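Local coordinates for beta-glucuronidase (Dictyoglomus thermophilum, PDB 6XXW), which probably hydrolyses beta-D-glucuronides, releasing glucuronic acid, as a member of glycoside hydrolase family 2, at residues F199-E204 and Y261-K266; A210-S215 and I280-V285. All coordinates share one frame; numbering follows the deposited sequence.

Contact 1: residues F199-E204 and Y261-K266; sequences FSVITE and YNLEIK
Strand segments 199-204 and 261-266 run roughly antiparallel, 144° apart, and their axes come no nearer than 10.9 Å, so that side chains alone bridge them, without a hydrogen bond. Phe199 lies against Ile265: the methyl CD1 of Ile265 sits over one face of the ring, 3.8 Å from its centroid and 22° off the normal, a CH-pi contact. This methyl is displaced toward the CG-CD1 bond of the ring, 3.6 Å from CG of Phe199. The ring is brought there by chi1 of 64°, which holds CG between the backbone N and the carbonyl carbon. Farther along, one methyl of Leu263 serves two partners, CD2 standing 3.9 Å from CE2 of Phe199, obliquely to the ring, and 3.6 Å from CG2 of Val201. The arrangement illustrates how the two sheets of a beta-sandwich, here the immunoglobulin-like domain of family 2 glycosidases, meet through alternate residues of facing strands. With an alanine here in place of the phenylalanine, CD1 of Ile265 would probably lose the ring face it rests on, and a gap would open beside CD2 of Leu263. Tyr276 and Met278 of strand 273-280 also touch the Phe199 side chain. On the backbone of strand 198-206, Asn404 hydrogen-bonds through its side-chain amide to both Phe199 O and Val201 N, while Val201 O and Thr203 OG1 hold a Tris molecule, probably from the crystallisation liquor.

Contact 2: residues A210-S215 and I280-V285; sequences ALVKYS and IGIRTV
The hydroxyl OH of Tyr214 is gripped by two groups, the carbonyl O of Gly240 and the amide ND2 of Asn238, which hold the end of the tyrosine side chain. The contact with segment 280-285 lies nearer the other end of segment 210-215 and is entirely apolar. Ala210 and Val212, two residues apart on the strand and so on the same side of it, meet Ile280 and Ile282, which bear the same relation on their own segment. Val212 works with both of its branches. Its CG1 meets CD1 of Ile280 tip to tip at 3.8 Å, while its CG2 lies 4.1 Å from CG1 of Ile282, the two side chains crossing at about a right angle. In Ile280 chi1 (60°) sets CG1 between the backbone N and the carbonyl carbon, and an extended chi2 then carries CD1 on to the valine. The tightest approach is that of Ala210, whose CB touches CG2 of Ile282 at 3.5 Å and also lies 4.0 Å from CD1 of the same residue; the small methyl thus rests against two branches of one isoleucine. All four residues are buried, a small example of aliphatic side chains closing a beta-sandwich where one layer runs out into a loop. Strand 209-217 is the middle strand of its sheet, flanked by 198-206 and 242-248. Opposite it, Ile280 also touches Leu227 of strand 223-228, and the Arg283 guanidinium hydrogen-bonds to the carbonyls of Pro406 and Val408, where barrel strand 408-415 begins.

Overall arrangement
Both contacts lie in the immunoglobulin-like domain, their centres about 7 Å apart. Strands 198-206 and 209-217 are neighbours in one sheet, strands 257-268 and 273-280 in the other. Contact 1 takes a strand from each layer; contact 2 sets strand 209-217 against the end of 273-280 and the loop beyond it, the connection leaving the sandwich. Backbone pairing within each sheet joins the two contacts: Ile202 O lies 2.8 Å from Lys213 N, and Tyr261 O 2.7 Å from Ile280 N, both probable hydrogen bonds. Both are buried contacts, contact 2 wholly aliphatic and contact 1 slightly less enclosed, as Val201 is partly exposed, and built round an aromatic ring.

Contact 1: residues F199-E204 and Y261-K266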
ATOM      1  N   PHE A 199     -46.904 -11.564  15.838  1.00 20.27           N
ATOM      2  CA  PHE A 199     -46.995 -12.414  17.009  1.00 18.05           C
ATOM      3  C   PHE A 199     -45.828 -12.067  17.912  1.00 23.40           C
ATOM      4  O   PHE A 199     -44.819 -11.522  17.465  1.00 24.35           O
ATOM      5  CB  PHE A 199     -46.988 -13.904  16.635  1.00 19.53           C
ATOM      6  CG  PHE A 199     -45.714 -14.339  15.995  1.00 20.61           C
ATOM      7  CD1 PHE A 199     -45.540 -14.224  14.622  1.00 25.64           C
ATOM      8  CD2 PHE A 199     -44.679 -14.848  16.755  1.00 22.88           C
ATOM      9  CE1 PHE A 199     -44.350 -14.600  14.026  1.00 27.53           C
ATOM     10  CE2 PHE A 199     -43.469 -15.231  16.152  1.00 25.97           C
ATOM     11  CZ  PHE A 199     -43.316 -15.102  14.793  1.00 26.09           C
ATOM     12  N   SER A 200     -45.981 -12.382  19.187  1.00 20.38           N
ATOM     13  CA  SER A 200     -44.940 -12.190  20.181  1.00 21.98           C
ATOM     14  C   SER A 200     -44.614 -13.533  20.804  1.00 21.30           C
ATOM     15  O   SER A 200     -45.515 -14.332  21.078  1.00 21.20           O
ATOM     16  CB  SER A 200     -45.372 -11.208  21.273  1.00 28.02           C
ATOM     17  OG  SER A 200     -45.488  -9.905  20.739  1.00 37.64           O
ATOM     18  N   VAL A 201     -43.324 -13.776  21.014  1.00 19.48           N
ATOM     19  CA  VAL A 201     -42.840 -14.987  21.655  1.00 22.38           C
ATOM     20  C   VAL A 201     -41.938 -14.586  22.814  1.00 31.57           C
ATOM     21  O   VAL A 201     -41.102 -13.686  22.675  1.00 26.36           O
ATOM     22  CB  VAL A 201     -42.095 -15.885  20.645  1.00 29.47           C
ATOM     23  CG1 VAL A 201     -41.271 -16.912  21.356  1.00 30.55           C
ATOM     24  CG2 VAL A 201     -43.107 -16.573  19.741  1.00 30.58           C
ATOM     25  N   ILE A 202     -42.133 -15.221  23.965  1.00 21.63           N
ATOM     26  CA  ILE A 202     -41.228 -15.096  25.101  1.00 22.72           C
ATOM     27  C   ILE A 202     -40.875 -16.502  25.563  1.00 26.44           C
ATOM     28  O   ILE A 202     -41.749 -17.373  25.635  1.00 23.50           O
ATOM     29  CB  ILE A 202     -41.849 -14.283  26.255  1.00 29.98           C
ATOM     30  CG1 ILE A 202     -42.206 -12.869  25.785  1.00 32.50           C
ATOM     31  CG2 ILE A 202     -40.896 -14.212  27.438  1.00 34.47           C
ATOM     32  CD1 ILE A 202     -43.222 -12.169  26.677  1.00 40.36           C
ATOM     33  N   THR A 203     -39.606 -16.731  25.877  1.00 22.69           N
ATOM     34  CA  THR A 203     -39.163 -18.039  26.340  1.00 28.74           C
ATOM     35  C   THR A 203     -38.744 -17.974  27.805  1.00 29.73           C
ATOM     36  O   THR A 203     -38.119 -17.005  28.245  1.00 31.65           O
ATOM     37  CB  THR A 203     -38.020 -18.581  25.474  1.00 28.09           C
ATOM     38  OG1 THR A 203     -36.866 -17.749  25.606  1.00 29.49           O
ATOM     39  CG2 THR A 203     -38.443 -18.643  24.008  1.00 28.47           C
ATOM     40  N   GLU A 204     -39.136 -19.001  28.558  1.00 29.91           N
ATOM     41  CA  GLU A 204     -38.827 -19.135  29.973  1.00 26.70           C
ATOM     42  C   GLU A 204     -38.294 -20.538  30.218  1.00 25.39           C
ATOM     43  O   GLU A 204     -38.576 -21.471  29.461  1.00 26.10           O
ATOM     44  CB  GLU A 204     -40.062 -18.900  30.863  1.00 29.24           C
ATOM     45  CG  GLU A 204     -40.694 -17.520  30.747  1.00 44.06           C
ATOM     46  CD  GLU A 204     -41.985 -17.397  31.555  1.00 50.76           C
ATOM     47  OE1 GLU A 204     -42.694 -16.381  31.398  1.00 57.98           O
ATOM     48  OE2 GLU A 204     -42.293 -18.319  32.345  1.00 45.94           O
ATOM     49  N   TYR A 261     -35.524 -23.666  17.051  1.00 23.76           N
ATOM     50  CA  TYR A 261     -36.770 -24.378  16.805  1.00 21.28           C
ATOM     51  C   TYR A 261     -37.578 -23.584  15.787  1.00 21.47           C
ATOM     52  O   TYR A 261     -37.466 -22.359  15.711  1.00 24.12           O
ATOM     53  CB  TYR A 261     -37.584 -24.527  18.100  1.00 19.63           C
ATOM     54  CG  TYR A 261     -36.974 -25.429  19.147  1.00 22.44           C
ATOM     55  CD1 TYR A 261     -35.966 -24.971  19.987  1.00 21.70           C
ATOM     56  CD2 TYR A 261     -37.405 -26.744  19.298  1.00 23.02           C
ATOM     57  CE1 TYR A 261     -35.397 -25.795  20.950  1.00 20.23           C
ATOM     58  CE2 TYR A 261     -36.846 -27.575  20.256  1.00 21.14           C
ATOM     59  CZ  TYR A 261     -35.842 -27.090  21.083  1.00 22.17           C
ATOM     60  OH  TYR A 261     -35.284 -27.906  22.043  1.00 28.36           O
ATOM     61  N   ASN A 262     -38.403 -24.273  15.006  1.00 22.06           N
ATOM     62  CA  ASN A 262     -39.229 -23.599  14.011  1.00 19.61           C
ATOM     63  C   ASN A 262     -40.657 -23.508  14.529  1.00 23.69           C
ATOM     64  O   ASN A 262     -41.284 -24.530  14.818  1.00 24.31           O
ATOM     65  CB  ASN A 262     -39.206 -24.307  12.659  1.00 23.65           C
ATOM     66  CG  ASN A 262     -39.858 -23.477  11.571  1.00 29.46           C
ATOM     67  OD1 ASN A 262     -41.035 -23.679  11.231  1.00 31.15           O
ATOM     68  ND2 ASN A 262     -39.110 -22.514  11.035  1.00 27.35           N
ATOM     69  N   LEU A 263     -41.150 -22.285  14.655  1.00 20.11           N
ATOM     70  CA  LEU A 263     -42.504 -22.027  15.110  1.00 21.64           C
ATOM     71  C   LEU A 263     -43.396 -21.876  13.888  1.00 25.04           C
ATOM     72  O   LEU A 263     -43.137 -21.021  13.034  1.00 22.00           O
ATOM     73  CB  LEU A 263     -42.544 -20.765  15.963  1.00 21.33           C
ATOM     74  CG  LEU A 263     -43.892 -20.369  16.551  1.00 25.16           C
ATOM     75  CD1 LEU A 263     -44.299 -21.356  17.615  1.00 22.52           C
ATOM     76  CD2 LEU A 263     -43.788 -18.957  17.137  1.00 23.40           C
ATOM     77  N   GLU A 264     -44.436 -22.703  13.799  1.00 22.60           N
ATOM     78  CA  GLU A 264     -45.407 -22.625  12.715  1.00 23.40           C
ATOM     79  C   GLU A 264     -46.764 -22.185  13.254  1.00 23.00           C
ATOM     80  O   GLU A 264     -47.303 -22.806  14.177  1.00 26.90           O
ATOM     81  CB  GLU A 264     -45.542 -23.967  11.995  1.00 24.58           C
ATOM     82  CG  GLU A 264     -46.553 -23.936  10.854  1.00 28.41           C
ATOM     83  CD  GLU A 264     -46.864 -25.325  10.305  1.00 34.52           C
ATOM     84  OE1 GLU A 264     -45.941 -25.988   9.788  1.00 36.83           O
ATOM     85  OE2 GLU A 264     -48.036 -25.745  10.391  1.00 44.01           O
ATOM     86  N   ILE A 265     -47.308 -21.117  12.677  1.00 22.41           N
ATOM     87  CA  ILE A 265     -48.598 -20.568  13.077  1.00 24.85           C
ATOM     88  C   ILE A 265     -49.560 -20.745  11.914  1.00 24.49           C
ATOM     89  O   ILE A 265     -49.283 -20.287  10.799  1.00 25.04           O
ATOM     90  CB  ILE A 265     -48.495 -19.086  13.475  1.00 22.44           C
ATOM     91  CG1 ILE A 265     -47.561 -18.907  14.678  1.00 23.10           C
ATOM     92  CG2 ILE A 265     -49.889 -18.502  13.760  1.00 24.22           C
ATOM     93  CD1 ILE A 265     -47.105 -17.461  14.864  1.00 27.79           C
ATOM     94  N   LYS A 266     -50.695 -21.381  12.176  1.00 24.01           N
ATOM     95  CA  LYS A 266     -51.681 -21.662  11.139  1.00 22.52           C
ATOM     96  C   LYS A 266     -53.017 -21.077  11.572  1.00 26.47           C
ATOM     97  O   LYS A 266     -53.592 -21.511  12.575  1.00 25.85           O
ATOM     98  CB  LYS A 266     -51.794 -23.165  10.883  1.00 27.44           C
TER

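Contact 2: residues A210-S215 and I280-V285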
ATOM      1  N   ALA A 210     -38.542 -26.002  28.900  1.00 23.63           N
ATOM      2  CA  ALA A 210     -38.647 -24.616  28.488  1.00 24.62           C
ATOM      3  C   ALA A 210     -40.077 -24.351  28.044  1.00 25.65           C
ATOM      4  O   ALA A 210     -40.771 -25.252  27.552  1.00 29.34           O
ATOM      5  CB  ALA A 210     -37.662 -24.287  27.361  1.00 23.71           C
ATOM      6  N   LEU A 211     -40.525 -23.118  28.246  1.00 26.81           N
ATOM      7  CA  LEU A 211     -41.831 -22.676  27.785  1.00 26.81           C
ATOM      8  C   LEU A 211     -41.647 -21.613  26.721  1.00 27.86           C
ATOM      9  O   LEU A 211     -40.814 -20.713  26.865  1.00 24.74           O
ATOM     10  CB  LEU A 211     -42.670 -22.119  28.931  1.00 25.66           C
ATOM     11  CG  LEU A 211     -42.629 -22.991  30.176  1.00 28.83           C
ATOM     12  CD1 LEU A 211     -42.850 -22.114  31.385  1.00 42.20           C
ATOM     13  CD2 LEU A 211     -43.689 -24.072  30.060  1.00 29.94           C
ATOM     14  N   VAL A 212     -42.403 -21.738  25.648  1.00 25.24           N
ATOM     15  CA  VAL A 212     -42.481 -20.716  24.625  1.00 24.09           C
ATOM     16  C   VAL A 212     -43.883 -20.147  24.724  1.00 26.20           C
ATOM     17  O   VAL A 212     -44.854 -20.811  24.340  1.00 25.98           O
ATOM     18  CB  VAL A 212     -42.190 -21.281  23.227  1.00 28.27           C
ATOM     19  CG1 VAL A 212     -42.401 -20.216  22.180  1.00 25.66           C
ATOM     20  CG2 VAL A 212     -40.767 -21.834  23.159  1.00 23.73           C
ATOM     21  N   LYS A 213     -44.001 -18.942  25.278  1.00 22.84           N
ATOM     22  CA  LYS A 213     -45.296 -18.289  25.422  1.00 24.55           C
ATOM     23  C   LYS A 213     -45.547 -17.377  24.233  1.00 25.76           C
ATOM     24  O   LYS A 213     -44.640 -16.689  23.764  1.00 25.73           O
ATOM     25  CB  LYS A 213     -45.359 -17.489  26.723  1.00 23.81           C
ATOM     26  CG  LYS A 213     -45.167 -18.331  27.973  1.00 27.11           C
ATOM     27  CD  LYS A 213     -45.036 -17.442  29.209  1.00 37.56           C
ATOM     28  CE  LYS A 213     -45.281 -18.215  30.492  1.00 48.58           C
ATOM     29  NZ  LYS A 213     -45.496 -17.304  31.657  1.00 50.46           N
ATOM     30  N   TYR A 214     -46.774 -17.384  23.725  1.00 20.77           N
ATOM     31  CA  TYR A 214     -47.025 -16.662  22.491  1.00 21.90           C
ATOM     32  C   TYR A 214     -48.382 -15.981  22.537  1.00 24.71           C
ATOM     33  O   TYR A 214     -49.302 -16.413  23.238  1.00 21.80           O
ATOM     34  CB  TYR A 214     -46.932 -17.579  21.258  1.00 19.60           C
ATOM     35  CG  TYR A 214     -48.101 -18.539  21.105  1.00 22.67           C
ATOM     36  CD1 TYR A 214     -49.265 -18.159  20.427  1.00 21.52           C
ATOM     37  CD2 TYR A 214     -48.044 -19.821  21.648  1.00 23.44           C
ATOM     38  CE1 TYR A 214     -50.352 -19.048  20.294  1.00 22.69           C
ATOM     39  CE2 TYR A 214     -49.122 -20.708  21.526  1.00 22.84           C
ATOM     40  CZ  TYR A 214     -50.267 -20.310  20.852  1.00 22.88           C
ATOM     41  OH  TYR A 214     -51.329 -21.181  20.727  1.00 25.54           O
ATOM     42  N   SER A 215     -48.481 -14.909  21.763  1.00 17.23           N
ATOM     43  CA  SER A 215     -49.716 -14.200  21.476  1.00 18.70           C
ATOM     44  C   SER A 215     -49.683 -13.792  20.016  1.00 26.44           C
ATOM     45  O   SER A 215     -48.634 -13.384  19.510  1.00 21.77           O
ATOM     46  CB  SER A 215     -49.860 -12.965  22.381  1.00 24.56           C
ATOM     47  OG  SER A 215     -51.228 -12.670  22.561  1.00 37.54           O
ATOM     48  N   ILE A 280     -37.046 -19.702  15.994  1.00 18.01           N
ATOM     49  CA  ILE A 280     -36.873 -18.990  17.252  1.00 19.35           C
ATOM     50  C   ILE A 280     -35.838 -19.741  18.077  1.00 20.90           C
ATOM     51  O   ILE A 280     -35.531 -20.901  17.815  1.00 23.82           O
ATOM     52  CB  ILE A 280     -38.190 -18.851  18.047  1.00 23.22           C
ATOM     53  CG1 ILE A 280     -38.756 -20.237  18.379  1.00 22.57           C
ATOM     54  CG2 ILE A 280     -39.214 -18.004  17.281  1.00 23.88           C
ATOM     55  CD1 ILE A 280     -39.919 -20.185  19.339  1.00 24.26           C
ATOM     56  N   GLY A 281     -35.315 -19.069  19.086  1.00 18.43           N
ATOM     57  CA  GLY A 281     -34.349 -19.675  19.989  1.00 20.90           C
ATOM     58  C   GLY A 281     -34.802 -19.534  21.426  1.00 23.96           C
ATOM     59  O   GLY A 281     -35.392 -18.522  21.808  1.00 27.06           O
ATOM     60  N   ILE A 282     -34.536 -20.564  22.216  1.00 23.28           N
ATOM     61  CA  ILE A 282     -34.934 -20.600  23.618  1.00 22.63           C
ATOM     62  C   ILE A 282     -33.741 -20.145  24.457  1.00 21.25           C
ATOM     63  O   ILE A 282     -32.748 -20.869  24.589  1.00 23.06           O
ATOM     64  CB  ILE A 282     -35.408 -22.002  24.031  1.00 24.54           C
ATOM     65  CG1 ILE A 282     -36.697 -22.381  23.291  1.00 26.20           C
ATOM     66  CG2 ILE A 282     -35.616 -22.073  25.543  1.00 19.36           C
ATOM     67  CD1 ILE A 282     -37.074 -23.857  23.450  1.00 22.12           C
ATOM     68  N   ARG A 283     -33.828 -18.942  25.025  1.00 18.91           N
ATOM     69  CA  ARG A 283     -32.786 -18.453  25.919  1.00 20.86           C
ATOM     70  C   ARG A 283     -33.353 -17.367  26.823  1.00 20.09           C
ATOM     71  O   ARG A 283     -34.324 -16.690  26.475  1.00 23.60           O
ATOM     72  CB  ARG A 283     -31.578 -17.908  25.146  1.00 22.11           C
ATOM     73  CG  ARG A 283     -31.535 -16.377  25.026  1.00 23.29           C
ATOM     74  CD  ARG A 283     -32.306 -15.956  23.809  1.00 27.42           C
ATOM     75  NE  ARG A 283     -32.327 -14.507  23.566  1.00 20.50           N
ATOM     76  CZ  ARG A 283     -33.154 -13.648  24.160  1.00 24.78           C
ATOM     77  NH1 ARG A 283     -34.015 -14.070  25.083  1.00 20.51           N
ATOM     78  NH2 ARG A 283     -33.130 -12.364  23.819  1.00 20.08           N
ATOM     79  N   THR A 284     -32.713 -17.190  27.978  1.00 20.34           N
ATOM     80  CA  THR A 284     -33.036 -16.097  28.885  1.00 22.79           C
ATOM     81  C   THR A 284     -31.850 -15.154  28.990  1.00 21.77           C
ATOM     82  O   THR A 284     -30.693 -15.561  28.824  1.00 25.38           O
ATOM     83  CB  THR A 284     -33.398 -16.593  30.291  1.00 24.45           C
ATOM     84  OG1 THR A 284     -32.277 -17.291  30.848  1.00 24.55           O
ATOM     85  CG2 THR A 284     -34.606 -17.523  30.235  1.00 28.43           C
ATOM     86  N   VAL A 285     -32.143 -13.892  29.283  1.00 23.35           N
ATOM     87  CA  VAL A 285     -31.108 -12.895  29.522  1.00 24.20           C
ATOM     88  C   VAL A 285     -31.489 -12.089  30.759  1.00 22.72           C
ATOM     89  O   VAL A 285     -32.650 -11.698  30.928  1.00 24.72           O
ATOM     90  CB  VAL A 285     -30.884 -11.999  28.283  1.00 22.78           C
ATOM     91  CG1 VAL A 285     -32.175 -11.343  27.838  1.00 28.27           C
ATOM     92  CG2 VAL A 285     -29.829 -10.941  28.577  1.00 28.16           C
TER